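Local structure of ORF 37 (3FHD) at residues L225-M230 with G254-D259; Q136-C141 with E407-L412; K300-S305 with T428-K433; Y273-M278 with P282-Y287; S60-L63 with K67-D70. The protein cuts single- and double-stranded DNA as a metal-dependent endonuclease and exonuclease of the PD-(D/E)XK superfamily, processing branched viral DNA into packageable unit-length genomes. All blocks are in the same frame, centred on the assembly; numbering follows the deposited sequence.

How the contacts relate
The five contacts fall into two pairs and one outlier. Contacts 1 and 2 touch, their centres 11 Å apart: Met230 CA of contact 1 lies 3.3 Å from Tyr409 OH of contact 2, and Phe258 packs on Ile410. Contacts 3 and 4, with centres 8 Å apart, are tied by a probable hydrogen bond of 2.6 Å between Phe303 O and Tyr273 OH. The two pairs occupy different parts of the molecule, about 32 Å separating the centres of contacts 1 and 3. The magnesium ion lies about 11 Å from the Tyr227 side chain and about 14 Å from that of Phe430. Contact 5 is the outlier, about 27 Å from contact 2, centre to centre.

Contact 1: residues L225-M230 with G254-D259; sequences LDYGFM and GRLQFD
The rings of Tyr227 and Phe258 lie almost parallel, their planes at 5°, yet they meet rim to rim: the centroids are 5.9 Å apart and neither ring covers the face of the other. CE1 of Tyr227 comes to 3.8 Å from CZ of Phe258, while the phenol oxygen OH of Tyr227 passes 3.7 Å from Phe258 CE1. At the edge of the Phe258 ring, close to its plane, sits the sulfur of Met230, with SD 3.8 Å from Phe258 CZ. This is a Met-aromatic contact in which the polarisable sulfur meets the positive hydrogen rim of the ring. The Met230 chain runs extended through chi2 (169°) and then bends at chi3 (-31°), which turns the terminal methyl CE while leaving SD at the ring. Leu256 adds a branched aliphatic side chain beside the flat rings, its CD2 4.2 Å from Tyr227 CE1. Val248, on the strand paired with 256-259, touches Tyr227, Leu256 and Phe258, and Tyr409 of helix 394-412 lies against Met230. The contact therefore joins the loop 225-230 to a two-stranded antiparallel hairpin in a buried apolar core; the Tyr227 side chain is about 7 Å from that of the magnesium ligand Asp243, close to the PD-(D/E)XK metal site.

Contact 2: residues Q136-C141 with E407-L412; sequences QRHHIC and EEYIGL
Aromatic contact comes first: His138 turns the edge of its imidazole toward the face of the Tyr409 ring in an offset edge-to-face pair, with planes at 81° and centroids 5.3 Å apart. The CD2-NE2 side does the touching, His138 NE2 lying 3.7 Å from Tyr409 CD1. With CG anti to the backbone N (chi1 -179°), the imidazole is placed between Tyr409, at its edge, and Leu412, over one face; histidine suits the position because its small flat ring serves both at once. The second kind is CH-pi: Leu412 CB stands 3.7 Å from the His138 ring centroid, and Leu412 CD1 continues the apolar packing along His138 CB. Among the apolar contacts, Cys141, small enough to admit a phenol, sets its CB 4.0 Å from Tyr409 CZ. The phenol oxygen of Tyr409 is hydrogen-bonded to Gln231 O of strand 230-231, outside the two helices. Helices 134-147 and 394-412 cross here at -125°, their local axes 10.5 Å apart, a helix-helix packing that sets an aromatic partner and a leucine around one histidine.

Contact 3: residues K300-S305 with T428-K433; sequences KDFFYS and TGFFRK
Phe302 O at the C-terminal end of helix 296-303 is gripped twice, by Ser305 OG at 2.7 Å and by the backbone Ser305 N at 3.1 Å. The hydroxyl approaches in the carbonyl plane on a lone pair, and serine suits the place because its short side chain can fold back onto the last turn. From this end of the helix, Phe302 and Phe303 reach strand 423-432 of the central mixed sheet with their rings and form an aromatic cluster with Phe430. Here the helix packs on the face of a sheet whose neighbouring strand, 262-269, carries the magnesium ligands Glu266 and Ile267. Phe302, whose CG is anti to the backbone N (chi1 174°), presents its edge to the Phe430 face in an offset edge-to-face pair, with planes at 70° and centroids 5.7 Å apart. Phenylalanine fits both positions, one ring offering a hydrogen-bearing rim and the other an electron-rich face. Phe303 meets the Phe430 ring obliquely, as a large apolar ring filling its place. Tyr273 flanks Phe302, while Leu458 of strand 455-464 packs on Phe430. Two parts of the Phe430 ring serve the two partners: CD1 is 3.8 Å from Phe302 CE2, and CZ is 3.8 Å from Phe303 CE1.

Contact 4: residues Y273-M278 with P282-Y287; sequences YTFAKM and PIYAAY
Phe275 drives its ring from the loop after strand 262-269 onto the first turns of helix 282-292, creating an aromatic cluster with Tyr284 and Tyr287 in this strand-loop-helix connection. Its CB starts against Ile283, 3.8 Å from that residue's CB. Chi1 of 64° places CG between the backbone N and the carbonyl carbon, a congested setting that brings the ring against the helix. On one side CD2 rests 3.7 Å from Ile283 CG2; on the other, CD1 touches CA and CB of Tyr284. Farther out, CE1 reaches Tyr284 CD1 at 3.7 Å, although those two rings, nearly parallel, are slid so far apart that they barely overlap. CE2 approaches CB and CG of Tyr287, and the tip packs tightly, Phe275 CZ lying 3.3 Å from Tyr287 CG over one face of that ring, offset toward its rim; the two rings are oblique to each other. A beta-branched isoleucine and two broad tyrosines thus pack against a flat apolar group. Beside them, Lys277 centres an inverse gamma turn that lays its backbone and CB across the Tyr284 face. Its aliphatic CG continues past Tyr284 CE1, while NZ travels on to a salt bridge with Asp369. Asp281 OD1 accepts a hydrogen bond from Tyr284 N at the start of the helix. Lys277 CA sits almost directly above the Tyr284 ring centre, 3.6 Å from the centroid and 7° off the normal.

Contact 5: residues S60-L63 with K67-D70; sequences SKFL and KVRD
Val68 fills the angle between two short consecutive helices, 59-64 and 66-72, dividing its two methyl groups between Phe62 and Leu63. CG2 stands over the face of the Phe62 ring, 4.1 Å from the centroid and 11° off the normal, a CH-pi contact in which the methyl group rests on the pi face. The same Val68 CG2 also makes a tight methyl-carbonyl approach, 3.1 Å from Phe62 O. CG1 takes the other partner, lying 4.2 Å from Leu63 CD2 and 3.8 Å from the carbonyl oxygen Leu63 O. Chi1 of Val68 (177°) sets CG1 anti to its backbone N and leaves CG2 beside that N, so the beta-branch serves both neighbours from one rigid stem. Phe62 owes its place to a chi1 of 173°, which sets the ring so that one face meets Val68 CG2.

In the next shell, Leu84 of helix 83-100 packs on both Phe62 and Leu63, and Phe33 touches Val68. Arg69 NE hydrogen-bonds to Lys64 O at the end of helix 59-64, and the same arginine makes a cation-pi contact with Tyr492, whose OH in turn hydrogen-bonds to Leu63 O.

The chemistry is divided: between the two segments the side-chain contacts are apolar and depend on shape, with Val68 resting also on the carbonyl oxygens of Phe62 and Leu63, whereas Arg69 bonds to the end of helix 59-64 and, with Tyr492, probably steadies the bend that Val68 fills.

Contact 1: residues L225-M230 with G254-D259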
# COMPACT_ATOMS: atom_id res chain seq x y z
N LEU A 225 1.33 -11.46 6.86
CA LEU A 225 1.51 -10.26 7.64
C LEU A 225 2.58 -9.34 7.06
O LEU A 225 2.55 -8.16 7.35
CB LEU A 225 1.81 -10.59 9.12
N ASP A 226 3.52 -9.89 6.28
CA ASP A 226 4.62 -9.07 5.73
C ASP A 226 4.76 -9.16 4.19
O ASP A 226 5.20 -10.17 3.65
CB ASP A 226 5.96 -9.38 6.42
CG ASP A 226 5.89 -9.22 7.93
OD1 ASP A 226 5.66 -8.08 8.40
OD2 ASP A 226 6.03 -10.23 8.65
N TYR A 227 4.37 -8.08 3.52
CA TYR A 227 4.42 -7.92 2.05
C TYR A 227 5.44 -6.87 1.68
O TYR A 227 5.44 -5.81 2.29
CB TYR A 227 3.07 -7.37 1.57
CG TYR A 227 2.04 -8.45 1.50
CD1 TYR A 227 2.00 -9.28 0.40
CD2 TYR A 227 1.14 -8.66 2.53
CE1 TYR A 227 1.10 -10.27 0.29
CE2 TYR A 227 0.20 -9.70 2.43
CZ TYR A 227 0.20 -10.49 1.29
OH TYR A 227 -0.68 -11.54 1.09
N GLY A 228 6.22 -7.14 0.63
CA GLY A 228 7.17 -6.18 0.10
C GLY A 228 6.50 -5.26 -0.91
O GLY A 228 5.28 -5.07 -0.90
N PHE A 229 7.31 -4.67 -1.78
CA PHE A 229 6.78 -3.74 -2.74
C PHE A 229 6.52 -4.46 -4.09
O PHE A 229 7.42 -5.05 -4.66
CB PHE A 229 7.79 -2.62 -2.99
CG PHE A 229 7.19 -1.45 -3.74
CD1 PHE A 229 6.09 -0.77 -3.22
CD2 PHE A 229 7.71 -1.07 -4.95
CE1 PHE A 229 5.52 0.34 -3.93
CE2 PHE A 229 7.17 -0.01 -5.66
CZ PHE A 229 6.07 0.69 -5.15
N MET A 230 5.27 -4.41 -4.54
CA MET A 230 4.84 -5.09 -5.75
C MET A 230 4.71 -4.09 -6.88
O MET A 230 3.70 -3.38 -6.95
CB MET A 230 3.48 -5.73 -5.50
CG MET A 230 3.61 -6.92 -4.56
SD MET A 230 2.13 -7.65 -3.87
CE MET A 230 1.02 -6.30 -3.75
N GLY A 254 9.44 -19.16 -4.99
CA GLY A 254 9.26 -19.19 -3.53
C GLY A 254 8.43 -17.94 -3.24
O GLY A 254 8.49 -17.37 -2.14
N ARG A 255 7.65 -17.55 -4.25
CA ARG A 255 6.93 -16.29 -4.35
C ARG A 255 5.50 -16.37 -3.78
O ARG A 255 5.01 -17.47 -3.44
CB ARG A 255 6.87 -15.88 -5.82
N LEU A 256 4.82 -15.22 -3.70
CA LEU A 256 3.44 -15.14 -3.19
C LEU A 256 2.40 -15.68 -4.14
O LEU A 256 2.52 -15.53 -5.37
CB LEU A 256 3.06 -13.71 -2.78
CG LEU A 256 3.53 -13.27 -1.39
CD1 LEU A 256 3.35 -11.77 -1.26
CD2 LEU A 256 2.83 -14.01 -0.24
N GLN A 257 1.38 -16.30 -3.55
CA GLN A 257 0.20 -16.77 -4.26
C GLN A 257 -1.03 -16.15 -3.60
O GLN A 257 -1.38 -16.48 -2.46
CB GLN A 257 0.09 -18.31 -4.19
CG GLN A 257 0.55 -19.03 -5.46
CD GLN A 257 0.22 -20.54 -5.46
OE1 GLN A 257 -0.08 -21.15 -4.43
NE2 GLN A 257 0.31 -21.14 -6.64
N PHE A 258 -1.68 -15.24 -4.33
CA PHE A 258 -2.97 -14.72 -3.97
C PHE A 258 -4.09 -15.67 -4.45
O PHE A 258 -4.23 -15.93 -5.65
CB PHE A 258 -3.18 -13.34 -4.61
CG PHE A 258 -2.27 -12.26 -4.09
CD1 PHE A 258 -2.53 -11.64 -2.86
CD2 PHE A 258 -1.18 -11.83 -4.83
CE1 PHE A 258 -1.71 -10.63 -2.36
CE2 PHE A 258 -0.34 -10.78 -4.34
CZ PHE A 258 -0.62 -10.19 -3.10
N ASP A 259 -4.87 -16.21 -3.52
CA ASP A 259 -6.08 -16.95 -3.89
C ASP A 259 -7.03 -15.99 -4.61
O ASP A 259 -7.17 -14.83 -4.19
CB ASP A 259 -6.76 -17.51 -2.63
CG ASP A 259 -7.87 -18.50 -2.94
OD1 ASP A 259 -7.61 -19.49 -3.66
OD2 ASP A 259 -9.00 -18.30 -2.44

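Contact 2: residues Q136-C141 with E407-L412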
# COMPACT_ATOMS: atom_id res chain seq x y z
N GLN A 136 7.84 -13.63 -17.31
CA GLN A 136 9.17 -13.24 -16.80
C GLN A 136 9.16 -11.94 -15.99
O GLN A 136 9.82 -11.85 -14.96
CB GLN A 136 10.19 -13.15 -17.94
CG GLN A 136 10.45 -14.55 -18.54
CD GLN A 136 11.22 -14.52 -19.85
OE1 GLN A 136 11.20 -13.52 -20.59
NE2 GLN A 136 11.90 -15.62 -20.14
N ARG A 137 8.42 -10.93 -16.46
CA ARG A 137 8.35 -9.68 -15.73
C ARG A 137 7.63 -9.93 -14.40
O ARG A 137 8.06 -9.45 -13.34
CB ARG A 137 7.64 -8.61 -16.56
CG ARG A 137 8.48 -8.09 -17.74
CD ARG A 137 7.92 -6.76 -18.33
NE ARG A 137 6.55 -6.91 -18.83
CZ ARG A 137 6.20 -7.39 -20.01
NH1 ARG A 137 7.10 -7.81 -20.89
NH2 ARG A 137 4.90 -7.46 -20.31
N HIS A 138 6.55 -10.69 -14.46
CA HIS A 138 5.81 -11.11 -13.27
C HIS A 138 6.72 -11.82 -12.26
O HIS A 138 6.68 -11.54 -11.03
CB HIS A 138 4.65 -12.04 -13.66
CG HIS A 138 3.83 -12.50 -12.49
ND1 HIS A 138 3.50 -13.82 -12.29
CD2 HIS A 138 3.28 -11.81 -11.46
CE1 HIS A 138 2.79 -13.93 -11.18
NE2 HIS A 138 2.65 -12.73 -10.66
N HIS A 139 7.52 -12.75 -12.76
CA HIS A 139 8.46 -13.46 -11.90
C HIS A 139 9.47 -12.51 -11.22
O HIS A 139 9.65 -12.60 -10.00
CB HIS A 139 9.17 -14.60 -12.63
CG HIS A 139 10.03 -15.41 -11.72
ND1 HIS A 139 9.56 -16.49 -11.01
CD2 HIS A 139 11.34 -15.29 -11.39
CE1 HIS A 139 10.54 -17.01 -10.30
NE2 HIS A 139 11.63 -16.29 -10.51
N ILE A 140 10.06 -11.59 -11.97
CA ILE A 140 10.95 -10.57 -11.40
C ILE A 140 10.25 -9.73 -10.29
O ILE A 140 10.79 -9.53 -9.18
CB ILE A 140 11.59 -9.68 -12.52
CG1 ILE A 140 12.65 -10.47 -13.36
CG2 ILE A 140 12.15 -8.37 -11.94
CD1 ILE A 140 13.82 -10.98 -12.58
N CYS A 141 9.05 -9.24 -10.58
CA CYS A 141 8.32 -8.42 -9.62
C CYS A 141 8.00 -9.17 -8.33
O CYS A 141 8.07 -8.60 -7.21
CB CYS A 141 7.06 -7.87 -10.30
SG CYS A 141 7.46 -6.65 -11.59
N GLU A 407 -5.03 -7.85 -8.64
CA GLU A 407 -5.72 -8.53 -9.74
C GLU A 407 -4.86 -8.78 -10.98
O GLU A 407 -5.01 -9.81 -11.65
CB GLU A 407 -7.03 -7.82 -10.06
CG GLU A 407 -8.06 -8.08 -8.95
CD GLU A 407 -9.16 -7.03 -8.85
OE1 GLU A 407 -9.37 -6.29 -9.86
OE2 GLU A 407 -9.80 -6.95 -7.76
N GLU A 408 -3.93 -7.87 -11.24
CA GLU A 408 -2.88 -8.04 -12.26
C GLU A 408 -2.00 -9.27 -11.97
O GLU A 408 -1.81 -10.10 -12.86
CB GLU A 408 -2.03 -6.75 -12.35
CG GLU A 408 -0.91 -6.71 -13.46
CD GLU A 408 -0.12 -5.38 -13.41
OE1 GLU A 408 -0.58 -4.47 -12.71
OE2 GLU A 408 0.94 -5.21 -14.06
N TYR A 409 -1.51 -9.41 -10.73
CA TYR A 409 -0.68 -10.56 -10.34
C TYR A 409 -1.48 -11.88 -10.42
O TYR A 409 -1.00 -12.87 -10.95
CB TYR A 409 -0.14 -10.35 -8.91
CG TYR A 409 1.11 -9.48 -8.78
CD1 TYR A 409 2.27 -10.00 -8.19
CD2 TYR A 409 1.15 -8.18 -9.27
CE1 TYR A 409 3.44 -9.20 -8.03
CE2 TYR A 409 2.33 -7.37 -9.15
CZ TYR A 409 3.47 -7.90 -8.53
OH TYR A 409 4.62 -7.12 -8.35
N ILE A 410 -2.70 -11.89 -9.90
CA ILE A 410 -3.60 -13.06 -10.05
C ILE A 410 -3.79 -13.44 -11.54
O ILE A 410 -3.91 -14.62 -11.85
CB ILE A 410 -4.98 -12.79 -9.39
CG1 ILE A 410 -4.84 -12.78 -7.89
CG2 ILE A 410 -6.05 -13.87 -9.84
CD1 ILE A 410 -6.06 -12.21 -7.16
N GLY A 411 -3.84 -12.44 -12.42
CA GLY A 411 -4.05 -12.62 -13.87
C GLY A 411 -2.85 -13.27 -14.53
O GLY A 411 -3.00 -14.08 -15.47
N LEU A 412 -1.66 -12.95 -14.04
CA LEU A 412 -0.40 -13.50 -14.54
C LEU A 412 -0.00 -14.83 -13.90
O LEU A 412 0.81 -15.55 -14.48
CB LEU A 412 0.75 -12.49 -14.39
CG LEU A 412 0.70 -11.30 -15.35
CD1 LEU A 412 1.52 -10.12 -14.87
CD2 LEU A 412 1.15 -11.79 -16.78

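Contact 3: residues K300-S305 with T428-K433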
# COMPACT_ATOMS: atom_id res chain seq x y z
N LYS A 300 -22.00 6.38 17.74
CA LYS A 300 -22.17 7.75 17.26
C LYS A 300 -21.62 8.75 18.28
O LYS A 300 -20.84 9.65 17.93
CB LYS A 300 -23.64 8.02 16.91
CG LYS A 300 -23.89 9.34 16.20
CD LYS A 300 -25.38 9.57 15.91
CE LYS A 300 -25.68 11.07 15.94
NZ LYS A 300 -27.09 11.44 15.64
N ASP A 301 -22.00 8.58 19.55
CA ASP A 301 -21.56 9.46 20.63
C ASP A 301 -20.04 9.43 20.80
O ASP A 301 -19.41 10.46 21.12
CB ASP A 301 -22.27 9.10 21.94
N PHE A 302 -19.45 8.24 20.59
CA PHE A 302 -18.01 8.08 20.60
C PHE A 302 -17.38 8.86 19.43
O PHE A 302 -16.46 9.66 19.62
CB PHE A 302 -17.63 6.59 20.56
CG PHE A 302 -16.15 6.35 20.42
CD1 PHE A 302 -15.30 6.53 21.51
CD2 PHE A 302 -15.62 5.92 19.21
CE1 PHE A 302 -13.92 6.31 21.39
CE2 PHE A 302 -14.24 5.71 19.06
CZ PHE A 302 -13.39 5.90 20.17
N PHE A 303 -17.91 8.67 18.22
CA PHE A 303 -17.38 9.40 17.07
C PHE A 303 -17.43 10.91 17.26
O PHE A 303 -16.44 11.61 16.97
CB PHE A 303 -18.09 8.99 15.77
CG PHE A 303 -17.51 7.76 15.13
CD1 PHE A 303 -16.15 7.70 14.82
CD2 PHE A 303 -18.31 6.67 14.83
CE1 PHE A 303 -15.61 6.57 14.21
CE2 PHE A 303 -17.77 5.54 14.23
CZ PHE A 303 -16.42 5.49 13.93
N TYR A 304 -18.55 11.40 17.77
CA TYR A 304 -18.74 12.84 17.96
C TYR A 304 -18.34 13.31 19.36
O TYR A 304 -18.94 14.25 19.88
CB TYR A 304 -20.19 13.26 17.63
CG TYR A 304 -20.65 12.90 16.21
CD1 TYR A 304 -19.76 12.94 15.13
CD2 TYR A 304 -21.96 12.53 15.96
CE1 TYR A 304 -20.18 12.61 13.83
CE2 TYR A 304 -22.40 12.21 14.67
CZ TYR A 304 -21.51 12.25 13.61
OH TYR A 304 -21.96 11.93 12.34
N SER A 305 -17.35 12.66 19.97
CA SER A 305 -16.78 13.14 21.23
C SER A 305 -15.55 14.03 20.99
O SER A 305 -14.95 14.55 21.93
CB SER A 305 -16.47 11.97 22.17
OG SER A 305 -15.46 11.13 21.62
N THR A 428 -9.73 -0.14 10.57
CA THR A 428 -9.44 1.05 11.34
C THR A 428 -9.32 0.66 12.80
O THR A 428 -10.28 0.12 13.36
CB THR A 428 -10.58 2.08 11.20
OG1 THR A 428 -10.64 2.56 9.85
CG2 THR A 428 -10.32 3.27 12.09
N GLY A 429 -8.16 0.93 13.41
CA GLY A 429 -7.92 0.67 14.82
C GLY A 429 -8.00 1.93 15.68
O GLY A 429 -7.59 2.99 15.27
N PHE A 430 -8.53 1.77 16.90
CA PHE A 430 -8.70 2.85 17.87
C PHE A 430 -8.00 2.38 19.12
O PHE A 430 -7.96 1.15 19.39
CB PHE A 430 -10.17 3.10 18.18
CG PHE A 430 -10.96 3.64 17.02
CD1 PHE A 430 -11.20 5.01 16.89
CD2 PHE A 430 -11.48 2.78 16.05
CE1 PHE A 430 -11.92 5.51 15.82
CE2 PHE A 430 -12.23 3.28 14.98
CZ PHE A 430 -12.44 4.65 14.86
N PHE A 431 -7.43 3.32 19.86
CA PHE A 431 -6.50 3.00 20.95
C PHE A 431 -6.72 3.85 22.20
O PHE A 431 -7.39 4.89 22.15
CB PHE A 431 -5.03 3.15 20.48
CG PHE A 431 -4.62 2.18 19.41
CD1 PHE A 431 -4.02 0.96 19.73
CD2 PHE A 431 -4.82 2.48 18.07
CE1 PHE A 431 -3.63 0.05 18.74
CE2 PHE A 431 -4.43 1.57 17.06
CZ PHE A 431 -3.85 0.34 17.42
N ARG A 432 -6.16 3.37 23.31
CA ARG A 432 -6.08 4.12 24.56
C ARG A 432 -4.68 4.07 25.20
O ARG A 432 -3.90 3.12 24.99
CB ARG A 432 -7.17 3.68 25.55
CG ARG A 432 -6.94 2.33 26.24
CD ARG A 432 -7.97 2.11 27.35
NE ARG A 432 -7.82 0.81 28.03
CZ ARG A 432 -6.89 0.54 28.95
NH1 ARG A 432 -5.99 1.45 29.30
NH2 ARG A 432 -6.87 -0.66 29.53
N LYS A 433 -4.36 5.12 25.95
CA LYS A 433 -3.15 5.14 26.74
C LYS A 433 -3.17 4.05 27.82
O LYS A 433 -4.23 3.71 28.38
CB LYS A 433 -2.95 6.52 27.40
CG LYS A 433 -2.67 7.69 26.42
CD LYS A 433 -1.45 7.41 25.50
CE LYS A 433 -0.99 8.68 24.76
NZ LYS A 433 0.14 8.41 23.79

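Contact 4: residues Y273-M278 with P282-Y287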
# COMPACT_ATOMS: atom_id res chain seq x y z
N TYR A 273 -8.49 9.94 18.39
CA TYR A 273 -9.43 9.33 19.33
C TYR A 273 -8.74 8.62 20.50
O TYR A 273 -9.39 7.98 21.32
CB TYR A 273 -10.35 8.34 18.61
CG TYR A 273 -11.45 8.98 17.78
CD1 TYR A 273 -12.65 9.40 18.37
CD2 TYR A 273 -11.29 9.15 16.41
CE1 TYR A 273 -13.66 9.98 17.61
CE2 TYR A 273 -12.29 9.74 15.65
CZ TYR A 273 -13.47 10.16 16.26
OH TYR A 273 -14.47 10.74 15.50
N THR A 274 -7.42 8.69 20.56
CA THR A 274 -6.67 8.11 21.68
C THR A 274 -7.06 8.84 22.99
O THR A 274 -7.07 10.07 23.05
CB THR A 274 -5.14 8.16 21.41
OG1 THR A 274 -4.85 7.43 20.21
CG2 THR A 274 -4.33 7.54 22.57
N PHE A 275 -7.45 8.07 23.99
CA PHE A 275 -7.85 8.62 25.31
C PHE A 275 -7.12 7.94 26.45
O PHE A 275 -6.53 6.87 26.28
CB PHE A 275 -9.37 8.50 25.53
CG PHE A 275 -9.87 7.08 25.59
CD1 PHE A 275 -9.97 6.41 26.81
CD2 PHE A 275 -10.27 6.42 24.43
CE1 PHE A 275 -10.42 5.08 26.86
CE2 PHE A 275 -10.73 5.11 24.48
CZ PHE A 275 -10.80 4.44 25.70
N ALA A 276 -7.16 8.57 27.62
CA ALA A 276 -6.73 7.92 28.84
C ALA A 276 -7.94 7.76 29.74
O ALA A 276 -8.92 8.53 29.66
CB ALA A 276 -5.63 8.71 29.55
N LYS A 277 -7.90 6.73 30.58
CA LYS A 277 -9.00 6.48 31.51
C LYS A 277 -8.93 7.47 32.68
O LYS A 277 -8.88 7.07 33.84
CB LYS A 277 -9.03 4.99 31.91
CG LYS A 277 -9.20 4.08 30.67
CD LYS A 277 -8.94 2.60 30.94
CE LYS A 277 -10.02 2.01 31.84
NZ LYS A 277 -9.90 0.52 31.89
N MET A 278 -8.95 8.78 32.37
CA MET A 278 -8.91 9.87 33.38
C MET A 278 -10.30 10.43 33.65
O MET A 278 -11.17 10.45 32.77
CB MET A 278 -8.06 11.08 32.94
CG MET A 278 -6.73 10.81 32.25
SD MET A 278 -5.30 10.58 33.34
CE MET A 278 -5.07 12.25 33.96
N PRO A 282 -13.40 13.40 27.93
CA PRO A 282 -14.74 13.24 27.31
C PRO A 282 -14.84 12.04 26.34
O PRO A 282 -15.93 11.48 26.16
CB PRO A 282 -14.92 14.54 26.53
CG PRO A 282 -13.53 14.96 26.18
CD PRO A 282 -12.68 14.57 27.38
N ILE A 283 -13.73 11.67 25.71
CA ILE A 283 -13.69 10.49 24.84
C ILE A 283 -13.89 9.24 25.72
O ILE A 283 -14.66 8.35 25.35
CB ILE A 283 -12.34 10.38 24.05
CG1 ILE A 283 -12.05 11.67 23.26
CG2 ILE A 283 -12.33 9.15 23.13
CD1 ILE A 283 -10.76 11.60 22.46
N TYR A 284 -13.23 9.21 26.88
CA TYR A 284 -13.36 8.10 27.85
C TYR A 284 -14.81 7.93 28.28
O TYR A 284 -15.34 6.81 28.36
CB TYR A 284 -12.45 8.33 29.06
CG TYR A 284 -12.50 7.25 30.13
CD1 TYR A 284 -12.54 5.89 29.79
CD2 TYR A 284 -12.52 7.58 31.49
CE1 TYR A 284 -12.60 4.90 30.78
CE2 TYR A 284 -12.58 6.61 32.48
CZ TYR A 284 -12.60 5.27 32.11
OH TYR A 284 -12.66 4.30 33.07
N ALA A 285 -15.47 9.05 28.56
CA ALA A 285 -16.89 9.03 28.93
C ALA A 285 -17.72 8.28 27.89
O ALA A 285 -18.46 7.37 28.24
CB ALA A 285 -17.42 10.46 29.14
N ALA A 286 -17.56 8.66 26.61
CA ALA A 286 -18.26 8.02 25.51
C ALA A 286 -17.85 6.55 25.32
O ALA A 286 -18.68 5.71 25.01
CB ALA A 286 -18.04 8.80 24.24
N TYR A 287 -16.55 6.26 25.48
CA TYR A 287 -16.06 4.88 25.39
C TYR A 287 -16.71 3.94 26.41
O TYR A 287 -17.14 2.83 26.06
CB TYR A 287 -14.53 4.84 25.54
CG TYR A 287 -13.99 3.44 25.76
CD1 TYR A 287 -13.84 2.56 24.69
CD2 TYR A 287 -13.65 3.00 27.05
CE1 TYR A 287 -13.35 1.28 24.89
CE2 TYR A 287 -13.15 1.70 27.26
CZ TYR A 287 -13.01 0.85 26.17
OH TYR A 287 -12.51 -0.43 26.34

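Contact 5: residues S60-L63 with K67-D70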
# COMPACT_ATOMS: atom_id res chain seq x y z
N SER A 60 15.30 7.57 -10.72
CA SER A 60 15.59 8.94 -11.21
C SER A 60 17.09 9.15 -11.42
O SER A 60 17.50 9.64 -12.49
CB SER A 60 14.98 10.00 -10.26
OG SER A 60 13.56 9.83 -10.16
N LYS A 61 17.91 8.76 -10.43
CA LYS A 61 19.35 8.91 -10.56
C LYS A 61 19.92 7.97 -11.63
O LYS A 61 20.88 8.31 -12.32
CB LYS A 61 20.04 8.69 -9.21
CG LYS A 61 19.69 9.72 -8.11
CD LYS A 61 20.11 11.13 -8.47
CE LYS A 61 20.19 12.04 -7.21
NZ LYS A 61 18.97 11.96 -6.31
N PHE A 62 19.36 6.77 -11.74
CA PHE A 62 19.66 5.88 -12.87
C PHE A 62 19.47 6.61 -14.24
O PHE A 62 20.38 6.64 -15.07
CB PHE A 62 18.80 4.61 -12.73
CG PHE A 62 18.88 3.68 -13.91
CD1 PHE A 62 19.99 2.87 -14.10
CD2 PHE A 62 17.83 3.61 -14.80
CE1 PHE A 62 20.04 1.99 -15.20
CE2 PHE A 62 17.87 2.74 -15.91
CZ PHE A 62 18.98 1.94 -16.10
N LEU A 63 18.31 7.22 -14.47
CA LEU A 63 18.00 7.81 -15.76
C LEU A 63 18.80 9.10 -16.05
O LEU A 63 18.92 9.54 -17.21
CB LEU A 63 16.49 8.10 -15.86
CG LEU A 63 15.56 6.89 -15.82
CD1 LEU A 63 14.10 7.36 -15.90
CD2 LEU A 63 15.92 5.92 -16.94
N LYS A 67 25.85 7.52 -18.46
CA LYS A 67 25.77 6.37 -19.35
C LYS A 67 24.37 6.13 -19.96
O LYS A 67 24.28 5.72 -21.11
CB LYS A 67 26.33 5.11 -18.67
CG LYS A 67 27.81 5.21 -18.24
CD LYS A 67 28.39 3.81 -18.01
CE LYS A 67 29.89 3.80 -17.74
NZ LYS A 67 30.24 3.45 -16.32
N VAL A 68 23.30 6.42 -19.21
CA VAL A 68 21.91 6.39 -19.76
C VAL A 68 21.68 7.56 -20.71
O VAL A 68 21.05 7.40 -21.77
CB VAL A 68 20.83 6.37 -18.63
CG1 VAL A 68 19.40 6.40 -19.22
CG2 VAL A 68 20.98 5.14 -17.74
N ARG A 69 22.19 8.74 -20.33
CA ARG A 69 22.11 9.97 -21.14
C ARG A 69 22.77 9.79 -22.50
O ARG A 69 22.20 10.16 -23.54
CB ARG A 69 22.80 11.14 -20.42
CG ARG A 69 22.04 11.72 -19.23
CD ARG A 69 22.86 12.86 -18.62
NE ARG A 69 22.19 13.51 -17.49
CZ ARG A 69 21.36 14.54 -17.59
NH1 ARG A 69 21.02 15.04 -18.78
NH2 ARG A 69 20.85 15.06 -16.48
N ASP A 70 23.98 9.22 -22.47
CA ASP A 70 24.77 8.91 -23.67
C ASP A 70 24.08 7.92 -24.61
O ASP A 70 24.06 8.13 -25.82
CB ASP A 70 26.14 8.35 -23.27
CG ASP A 70 27.06 9.42 -22.66
OD1 ASP A 70 26.73 10.63 -22.66
OD2 ASP A 70 28.15 9.03 -22.16